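Local coordinates for cytosol aminopeptidase (Staphylococcus aureus subsp. aureus, PDB 3KZW), which probably removes amino-terminal residues from peptides as a metal-dependent leucyl aminopeptidase of the cytosol aminopeptidase family, working as a hexamer, at residues Y160-Y165 with A203-N208; N418-I423 with V509-Q514. One frame throughout, in Å; residues are numbered along the deposited sequence.

How the interactions relate
Both contacts are largely buried, yet they differ in place and chemistry. Interaction 1 sets a loop of the N-terminal part of the chain (160-165) against the end of helix 188-208, and its polar centre is a tyrosine hydroxyl with two hydrogen bonds, flanked by CH-pi contacts. Interaction 2 packs helix 414-426 against helix 505-512 and the residues that follow it, and is mainly apolar, with no hydrogen bond across it. Their centres are 27 Å apart, on opposite sides of the chain's centre, and the two share no helix or strand. A second subunit reaches interaction 1, whereas no other chain touches the segments of interaction 2.

Interaction 1: residues Y160-Y165 with A203-N208; sequences YEFDHY and ARDFSN
Y160 reaches helix 188-208 beside R204, its CB 3.3 Å from R204 NH1 in an oblique approach to the guanidinium. With CG anti to the backbone N (chi1 174°), the ring is sent toward the helix. R204 CD lies over one face, toward the CD2-CE2 rim, 3.8 Å from the centroid, a CH-pi contact. On the far half of the ring, CE1 nears D205 OD1 at the edge and CE2 nears N208 ND2. At the tip, Y160 OH donates to D205 OD1 (2.7 Å), which receives it on the anti side, 25° out of the carboxylate plane. The same hydroxyl accepts from N208 ND2 (3.2 Å), with an N-H...O angle of 159° and the OH lying in the amide plane, so it gives one bond and takes another. N208 CB sits over the centre of one face of F162, 3.6 Å from the centroid, and H164 ND1 over the rim of the other; D205 OD1 meets the ring's edge 3.5 Å from F162 CD1. R204 stays extended, and its guanidinium is held by N495 O, P500 O, R157 O and N201 OD1. I449 of a second subunit packs on F162. Here the loop between helix 144-157 and strand 175-180 packs on the C-terminal end of helix 188-208, joining the N-terminal and catalytic regions of the aminopeptidase fold.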
ATOM      1  N   TYR A 160      12.924 -10.075 -37.081  1.00  2.62           N
ATOM      2  CA  TYR A 160      12.871  -8.649 -36.777  1.00  2.64           C
ATOM      3  C   TYR A 160      13.805  -8.274 -35.629  1.00  2.66           C
ATOM      4  O   TYR A 160      13.929  -9.011 -34.648  1.00  2.67           O
ATOM      5  CB  TYR A 160      11.431  -8.232 -36.454  1.00  2.61           C
ATOM      6  CG  TYR A 160      11.265  -6.800 -35.995  1.00  2.56           C
ATOM      7  CD1 TYR A 160      11.222  -5.754 -36.913  1.00  2.57           C
ATOM      8  CD2 TYR A 160      11.141  -6.492 -34.640  1.00  2.55           C
ATOM      9  CE1 TYR A 160      11.068  -4.437 -36.496  1.00  2.63           C
ATOM     10  CE2 TYR A 160      10.988  -5.178 -34.212  1.00  2.59           C
ATOM     11  CZ  TYR A 160      10.952  -4.158 -35.145  1.00  2.62           C
ATOM     12  OH  TYR A 160      10.798  -2.859 -34.728  1.00  2.61           O
ATOM     13  N   GLU A 161      14.471  -7.132 -35.774  1.00  2.63           N
ATOM     14  CA  GLU A 161      15.248  -6.543 -34.687  1.00  2.68           C
ATOM     15  C   GLU A 161      15.247  -5.021 -34.757  1.00  2.68           C
ATOM     16  O   GLU A 161      15.258  -4.440 -35.846  1.00  2.71           O
ATOM     17  CB  GLU A 161      16.678  -7.105 -34.635  1.00  2.68           C
ATOM     18  CG  GLU A 161      17.476  -6.997 -35.931  1.00  2.84           C
ATOM     19  CD  GLU A 161      18.844  -7.674 -35.850  1.00  2.99           C
ATOM     20  OE1 GLU A 161      19.527  -7.556 -34.803  1.00  2.98           O
ATOM     21  OE2 GLU A 161      19.238  -8.318 -36.848  1.00  2.89           O
ATOM     22  N   PHE A 162      15.211  -4.387 -33.587  1.00  2.67           N
ATOM     23  CA  PHE A 162      15.247  -2.931 -33.474  1.00  2.66           C
ATOM     24  C   PHE A 162      16.554  -2.507 -32.794  1.00  2.66           C
ATOM     25  O   PHE A 162      16.610  -2.308 -31.577  1.00  2.65           O
ATOM     26  CB  PHE A 162      14.021  -2.429 -32.697  1.00  2.65           C
ATOM     27  CG  PHE A 162      13.778  -0.950 -32.824  1.00  2.62           C
ATOM     28  CD1 PHE A 162      13.083  -0.439 -33.913  1.00  2.62           C
ATOM     29  CD2 PHE A 162      14.232  -0.070 -31.848  1.00  2.60           C
ATOM     30  CE1 PHE A 162      12.853   0.929 -34.033  1.00  2.62           C
ATOM     31  CE2 PHE A 162      14.007   1.298 -31.961  1.00  2.58           C
ATOM     32  CZ  PHE A 162      13.316   1.799 -33.055  1.00  2.59           C
ATOM     33  N   ASP A 163      17.609  -2.388 -33.598  1.00  2.65           N
ATOM     34  CA  ASP A 163      18.947  -2.081 -33.090  1.00  2.68           C
ATOM     35  C   ASP A 163      19.450  -0.715 -33.567  1.00  2.65           C
ATOM     36  O   ASP A 163      20.656  -0.464 -33.615  1.00  2.67           O
ATOM     37  CB  ASP A 163      19.936  -3.201 -33.457  1.00  2.68           C
ATOM     38  CG  ASP A 163      20.070  -3.413 -34.971  1.00  2.92           C
ATOM     39  OD1 ASP A 163      19.175  -2.979 -35.737  1.00  2.96           O
ATOM     40  OD2 ASP A 163      21.078  -4.027 -35.395  1.00  2.95           O
ATOM     41  N   HIS A 164      18.510   0.167 -33.892  1.00  2.62           N
ATOM     42  CA  HIS A 164      18.816   1.477 -34.470  1.00  2.66           C
ATOM     43  C   HIS A 164      19.503   2.434 -33.493  1.00  2.65           C
ATOM     44  O   HIS A 164      20.195   3.363 -33.909  1.00  2.65           O
ATOM     45  CB  HIS A 164      17.541   2.110 -35.040  1.00  2.64           C
ATOM     46  CG  HIS A 164      16.935   1.331 -36.169  1.00  2.91           C
ATOM     47  ND1 HIS A 164      16.291   0.125 -35.982  1.00  2.84           N
ATOM     48  CD2 HIS A 164      16.883   1.581 -37.500  1.00  2.89           C
ATOM     49  CE1 HIS A 164      15.868  -0.332 -37.147  1.00  2.80           C
ATOM     50  NE2 HIS A 164      16.212   0.534 -38.084  1.00  2.90           N
ATOM     51  N   TYR A 165      19.314   2.197 -32.198  1.00  2.66           N
ATOM     52  CA  TYR A 165      19.905   3.041 -31.160  1.00  2.65           C
ATOM     53  C   TYR A 165      21.079   2.366 -30.449  1.00  2.63           C
ATOM     54  O   TYR A 165      21.604   2.887 -29.467  1.00  2.60           O
ATOM     55  CB  TYR A 165      18.830   3.506 -30.168  1.00  2.65           C
ATOM     56  CG  TYR A 165      17.841   4.465 -30.789  1.00  2.63           C
ATOM     57  CD1 TYR A 165      18.104   5.833 -30.828  1.00  2.60           C
ATOM     58  CD2 TYR A 165      16.653   4.004 -31.355  1.00  2.61           C
ATOM     59  CE1 TYR A 165      17.208   6.719 -31.409  1.00  2.65           C
ATOM     60  CE2 TYR A 165      15.751   4.883 -31.940  1.00  2.61           C
ATOM     61  CZ  TYR A 165      16.035   6.239 -31.962  1.00  2.62           C
ATOM     62  OH  TYR A 165      15.146   7.116 -32.535  1.00  2.71           O
ATOM     63  N   ALA A 203       4.773  -1.467 -38.181  1.00  2.68           N
ATOM     64  CA  ALA A 203       4.026  -1.151 -36.967  1.00  2.65           C
ATOM     65  C   ALA A 203       4.926  -1.268 -35.737  1.00  2.67           C
ATOM     66  O   ALA A 203       4.888  -0.413 -34.846  1.00  2.68           O
ATOM     67  CB  ALA A 203       2.818  -2.063 -36.841  1.00  2.60           C
ATOM     68  N   ARG A 204       5.739  -2.324 -35.711  1.00  2.63           N
ATOM     69  CA  ARG A 204       6.703  -2.561 -34.639  1.00  2.63           C
ATOM     70  C   ARG A 204       7.716  -1.431 -34.510  1.00  2.64           C
ATOM     71  O   ARG A 204       8.065  -1.037 -33.399  1.00  2.71           O
ATOM     72  CB  ARG A 204       7.446  -3.877 -34.870  1.00  2.64           C
ATOM     73  CG  ARG A 204       6.683  -5.120 -34.480  1.00  2.57           C
ATOM     74  CD  ARG A 204       7.432  -6.346 -34.951  1.00  2.60           C
ATOM     75  NE  ARG A 204       7.008  -7.555 -34.255  1.00  2.65           N
ATOM     76  CZ  ARG A 204       7.439  -8.778 -34.542  1.00  2.63           C
ATOM     77  NH1 ARG A 204       8.308  -8.976 -35.523  1.00  2.53           N
ATOM     78  NH2 ARG A 204       6.991  -9.812 -33.848  1.00  2.75           N
ATOM     79  N   ASP A 205       8.186  -0.922 -35.650  1.00  2.64           N
ATOM     80  CA  ASP A 205       9.152   0.176 -35.680  1.00  2.65           C
ATOM     81  C   ASP A 205       8.606   1.440 -35.019  1.00  2.65           C
ATOM     82  O   ASP A 205       9.304   2.085 -34.234  1.00  2.68           O
ATOM     83  CB  ASP A 205       9.602   0.470 -37.114  1.00  2.64           C
ATOM     84  CG  ASP A 205      10.702  -0.469 -37.594  1.00  2.72           C
ATOM     85  OD1 ASP A 205      11.275  -1.218 -36.769  1.00  2.66           O
ATOM     86  OD2 ASP A 205      11.002  -0.450 -38.808  1.00  2.79           O
ATOM     87  N   PHE A 206       7.358   1.783 -35.331  1.00  2.64           N
ATOM     88  CA  PHE A 206       6.696   2.923 -34.706  1.00  2.65           C
ATOM     89  C   PHE A 206       6.526   2.717 -33.205  1.00  2.64           C
ATOM     90  O   PHE A 206       6.706   3.646 -32.425  1.00  2.66           O
ATOM     91  CB  PHE A 206       5.334   3.194 -35.354  1.00  2.66           C
ATOM     92  CG  PHE A 206       5.417   3.883 -36.688  1.00  2.71           C
ATOM     93  CD1 PHE A 206       6.056   5.113 -36.817  1.00  2.73           C
ATOM     94  CD2 PHE A 206       4.832   3.310 -37.816  1.00  2.74           C
ATOM     95  CE1 PHE A 206       6.128   5.755 -38.053  1.00  2.77           C
ATOM     96  CE2 PHE A 206       4.896   3.944 -39.056  1.00  2.73           C
ATOM     97  CZ  PHE A 206       5.547   5.170 -39.173  1.00  2.74           C
ATOM     98  N   SER A 207       6.186   1.493 -32.813  1.00  2.64           N
ATOM     99  CA  SER A 207       5.950   1.163 -31.412  1.00  2.63           C
ATOM    100  C   SER A 207       7.236   1.176 -30.584  1.00  2.63           C
ATOM    101  O   SER A 207       7.245   1.667 -29.457  1.00  2.66           O
ATOM    102  CB  SER A 207       5.257  -0.195 -31.295  1.00  2.62           C
ATOM    103  OG  SER A 207       4.028  -0.204 -32.000  1.00  2.67           O
ATOM    104  N   ASN A 208       8.314   0.645 -31.154  1.00  2.62           N
ATOM    105  CA  ASN A 208       9.605   0.579 -30.472  1.00  2.62           C
ATOM    106  C   ASN A 208      10.303   1.930 -30.342  1.00  2.61           C
ATOM    107  O   ASN A 208      11.196   2.094 -29.513  1.00  2.61           O
ATOM    108  CB  ASN A 208      10.532  -0.423 -31.168  1.00  2.59           C
ATOM    109  CG  ASN A 208      10.365  -1.836 -30.645  1.00  2.61           C
ATOM    110  OD1 ASN A 208      10.289  -2.060 -29.434  1.00  2.60           O
ATOM    111  ND2 ASN A 208      10.325  -2.802 -31.557  1.00  2.59           N
TER

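Interaction 2: residues N418-I423 with V509-Q514; sequences NDILQI and VQWLKQ
W511 leaves its helix with CG anti to the backbone N (chi1 179°), which carries the indole across to helix 414-426, where I420 and I423 receive it. In both isoleucines CG1 stands anti to the carbonyl carbon, and the two chains reach the indole from different sides. I420 comes over a face: its CG1 lies 4.1 Å from the centroid of the five-membered ring, 23° off the normal, a CH-pi contact, with W511 CD1 the nearest atom. I423 instead brings CD1 to the edge, in the ring plane, 3.8 Å from W511 CD1. The CD1 corner of the indole is thus met from a face and from the edge at once. The second branch of I423 serves another neighbour, as CG2 rests on the aliphatic part of Q510, 3.7 Å from Q510 CG. That chain bends at chi2, and Q510 OE1 accepts a weak bond from Q514 NE2 (3.4 Å). Q514 comes toward I423 from the opposite direction, its OE1 3.7 Å from I423 CD1. M388 and V386 of strand 386-391 and I278 of strand 278-285 also pack on W511, placing the helix pair against the central sheet of the catalytic domain. With no hydrogen bond crossing between the segments, the direct contact rests on van der Waals packing and the burial of apolar surface, while the glutamines lie toward its more exposed margin.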
ATOM      1  N   ASN A 418     -18.353 -12.326 -35.246  1.00  2.67           N
ATOM      2  CA  ASN A 418     -18.286 -13.783 -35.319  1.00  2.69           C
ATOM      3  C   ASN A 418     -17.333 -14.288 -36.397  1.00  2.77           C
ATOM      4  O   ASN A 418     -16.635 -15.285 -36.197  1.00  2.78           O
ATOM      5  CB  ASN A 418     -19.679 -14.385 -35.512  1.00  2.70           C
ATOM      6  CG  ASN A 418     -20.389 -14.645 -34.195  1.00  2.77           C
ATOM      7  OD1 ASN A 418     -20.135 -13.978 -33.191  1.00  2.89           O
ATOM      8  ND2 ASN A 418     -21.283 -15.623 -34.192  1.00  2.86           N
ATOM      9  N   ASP A 419     -17.295 -13.590 -37.529  1.00  2.85           N
ATOM     10  CA  ASP A 419     -16.367 -13.924 -38.605  1.00  3.10           C
ATOM     11  C   ASP A 419     -14.930 -13.662 -38.181  1.00  2.97           C
ATOM     12  O   ASP A 419     -14.041 -14.467 -38.457  1.00  3.05           O
ATOM     13  CB  ASP A 419     -16.693 -13.132 -39.872  1.00  3.29           C
ATOM     14  CG  ASP A 419     -18.059 -13.465 -40.431  1.00  4.17           C
ATOM     15  OD1 ASP A 419     -18.542 -14.597 -40.201  1.00  4.82           O
ATOM     16  OD2 ASP A 419     -18.654 -12.592 -41.100  1.00  5.58           O
ATOM     17  N   ILE A 420     -14.718 -12.538 -37.501  1.00  2.79           N
ATOM     18  CA  ILE A 420     -13.390 -12.146 -37.041  1.00  2.71           C
ATOM     19  C   ILE A 420     -12.876 -13.077 -35.940  1.00  2.75           C
ATOM     20  O   ILE A 420     -11.696 -13.448 -35.935  1.00  2.77           O
ATOM     21  CB  ILE A 420     -13.357 -10.658 -36.610  1.00  2.68           C
ATOM     22  CG1 ILE A 420     -13.427  -9.762 -37.851  1.00  2.60           C
ATOM     23  CG2 ILE A 420     -12.098 -10.336 -35.799  1.00  2.63           C
ATOM     24  CD1 ILE A 420     -13.771  -8.327 -37.557  1.00  2.72           C
ATOM     25  N   LEU A 421     -13.765 -13.469 -35.026  1.00  2.69           N
ATOM     26  CA  LEU A 421     -13.418 -14.429 -33.979  1.00  2.65           C
ATOM     27  C   LEU A 421     -13.020 -15.783 -34.568  1.00  2.65           C
ATOM     28  O   LEU A 421     -12.166 -16.475 -34.017  1.00  2.73           O
ATOM     29  CB  LEU A 421     -14.569 -14.600 -32.981  1.00  2.66           C
ATOM     30  CG  LEU A 421     -14.962 -13.419 -32.086  1.00  2.64           C
ATOM     31  CD1 LEU A 421     -16.227 -13.748 -31.313  1.00  2.69           C
ATOM     32  CD2 LEU A 421     -13.842 -13.019 -31.133  1.00  2.59           C
ATOM     33  N   GLN A 422     -13.637 -16.147 -35.690  1.00  2.64           N
ATOM     34  CA  GLN A 422     -13.274 -17.364 -36.418  1.00  2.70           C
ATOM     35  C   GLN A 422     -11.925 -17.232 -37.114  1.00  2.71           C
ATOM     36  O   GLN A 422     -11.068 -18.108 -36.985  1.00  2.77           O
ATOM     37  CB  GLN A 422     -14.354 -17.736 -37.440  1.00  2.68           C
ATOM     38  CG  GLN A 422     -15.236 -18.902 -37.019  1.00  2.82           C
ATOM     39  CD  GLN A 422     -14.477 -20.220 -36.968  1.00  2.92           C
ATOM     40  OE1 GLN A 422     -13.731 -20.557 -37.890  1.00  2.84           O
ATOM     41  NE2 GLN A 422     -14.665 -20.971 -35.883  1.00  2.96           N
ATOM     42  N   ILE A 423     -11.752 -16.134 -37.848  1.00  2.70           N
ATOM     43  CA  ILE A 423     -10.530 -15.869 -38.605  1.00  2.66           C
ATOM     44  C   ILE A 423      -9.311 -15.827 -37.684  1.00  2.67           C
ATOM     45  O   ILE A 423      -8.279 -16.424 -37.989  1.00  2.67           O
ATOM     46  CB  ILE A 423     -10.649 -14.554 -39.425  1.00  2.67           C
ATOM     47  CG1 ILE A 423     -11.543 -14.769 -40.649  1.00  2.58           C
ATOM     48  CG2 ILE A 423      -9.273 -14.038 -39.849  1.00  2.65           C
ATOM     49  CD1 ILE A 423     -12.137 -13.493 -41.222  1.00  2.63           C
ATOM     50  N   VAL A 509      -6.193  -8.239 -41.894  1.00  2.62           N
ATOM     51  CA  VAL A 509      -5.767  -8.417 -43.283  1.00  2.65           C
ATOM     52  C   VAL A 509      -6.489  -9.607 -43.922  1.00  2.65           C
ATOM     53  O   VAL A 509      -7.010  -9.503 -45.041  1.00  2.68           O
ATOM     54  CB  VAL A 509      -4.222  -8.562 -43.405  1.00  2.66           C
ATOM     55  CG1 VAL A 509      -3.812  -9.084 -44.785  1.00  2.62           C
ATOM     56  CG2 VAL A 509      -3.544  -7.232 -43.125  1.00  2.65           C
ATOM     57  N   GLN A 510      -6.531 -10.722 -43.198  1.00  2.60           N
ATOM     58  CA  GLN A 510      -7.234 -11.917 -43.653  1.00  2.66           C
ATOM     59  C   GLN A 510      -8.725 -11.642 -43.874  1.00  2.66           C
ATOM     60  O   GLN A 510      -9.308 -12.116 -44.849  1.00  2.70           O
ATOM     61  CB  GLN A 510      -7.028 -13.066 -42.659  1.00  2.65           C
ATOM     62  CG  GLN A 510      -7.598 -14.414 -43.096  1.00  2.63           C
ATOM     63  CD  GLN A 510      -7.038 -14.894 -44.421  1.00  2.80           C
ATOM     64  OE1 GLN A 510      -7.795 -15.238 -45.330  1.00  2.78           O
ATOM     65  NE2 GLN A 510      -5.709 -14.914 -44.541  1.00  2.72           N
ATOM     66  N   TRP A 511      -9.321 -10.869 -42.967  1.00  2.64           N
ATOM     67  CA  TRP A 511     -10.720 -10.465 -43.074  1.00  2.64           C
ATOM     68  C   TRP A 511     -10.952  -9.549 -44.274  1.00  2.67           C
ATOM     69  O   TRP A 511     -11.957  -9.682 -44.979  1.00  2.70           O
ATOM     70  CB  TRP A 511     -11.188  -9.783 -41.785  1.00  2.63           C
ATOM     71  CG  TRP A 511     -12.618  -9.332 -41.840  1.00  2.69           C
ATOM     72  CD1 TRP A 511     -13.729 -10.102 -41.651  1.00  2.69           C
ATOM     73  CD2 TRP A 511     -13.089  -8.007 -42.113  1.00  2.71           C
ATOM     74  NE1 TRP A 511     -14.863  -9.339 -41.785  1.00  2.74           N
ATOM     75  CE2 TRP A 511     -14.500  -8.049 -42.070  1.00  2.73           C
ATOM     76  CE3 TRP A 511     -12.456  -6.786 -42.389  1.00  2.72           C
ATOM     77  CZ2 TRP A 511     -15.294  -6.916 -42.294  1.00  2.73           C
ATOM     78  CZ3 TRP A 511     -13.246  -5.659 -42.613  1.00  2.73           C
ATOM     79  CH2 TRP A 511     -14.651  -5.735 -42.564  1.00  2.73           C
ATOM     80  N   LEU A 512     -10.021  -8.624 -44.497  1.00  2.68           N
ATOM     81  CA  LEU A 512     -10.086  -7.704 -45.635  1.00  2.69           C
ATOM     82  C   LEU A 512      -9.967  -8.431 -46.970  1.00  2.67           C
ATOM     83  O   LEU A 512     -10.559  -8.007 -47.962  1.00  2.73           O
ATOM     84  CB  LEU A 512      -8.999  -6.630 -45.532  1.00  2.66           C
ATOM     85  CG  LEU A 512      -9.170  -5.505 -44.507  1.00  2.66           C
ATOM     86  CD1 LEU A 512      -7.917  -4.651 -44.477  1.00  2.66           C
ATOM     87  CD2 LEU A 512     -10.397  -4.648 -44.799  1.00  2.64           C
ATOM     88  N   LYS A 513      -9.202  -9.519 -46.984  1.00  2.68           N
ATOM     89  CA  LYS A 513      -9.042 -10.355 -48.175  1.00  2.69           C
ATOM     90  C   LYS A 513     -10.344 -11.030 -48.599  1.00  2.67           C
ATOM     91  O   LYS A 513     -10.480 -11.453 -49.746  1.00  2.75           O
ATOM     92  CB  LYS A 513      -7.967 -11.420 -47.940  1.00  2.68           C
ATOM     93  CG  LYS A 513      -6.532 -10.924 -48.090  1.00  2.67           C
ATOM     94  CD  LYS A 513      -5.516 -12.012 -47.741  1.00  2.70           C
ATOM     95  CE  LYS A 513      -5.490 -13.123 -48.788  1.00  2.83           C
ATOM     96  NZ  LYS A 513      -4.550 -14.219 -48.414  1.00  2.89           N
ATOM     97  N   GLN A 514     -11.296 -11.119 -47.671  1.00  2.68           N
ATOM     98  CA  GLN A 514     -12.553 -11.825 -47.905  1.00  2.70           C
ATOM     99  C   GLN A 514     -13.740 -10.904 -48.215  1.00  2.73           C
ATOM    100  O   GLN A 514     -14.892 -11.351 -48.213  1.00  2.81           O
ATOM    101  CB  GLN A 514     -12.869 -12.731 -46.713  1.00  2.66           C
ATOM    102  CG  GLN A 514     -11.863 -13.860 -46.512  1.00  2.73           C
ATOM    103  CD  GLN A 514     -12.095 -14.648 -45.230  1.00  2.86           C
ATOM    104  OE1 GLN A 514     -13.145 -14.530 -44.590  1.00  2.86           O
ATOM    105  NE2 GLN A 514     -11.113 -15.461 -44.852  1.00  2.75           N
TER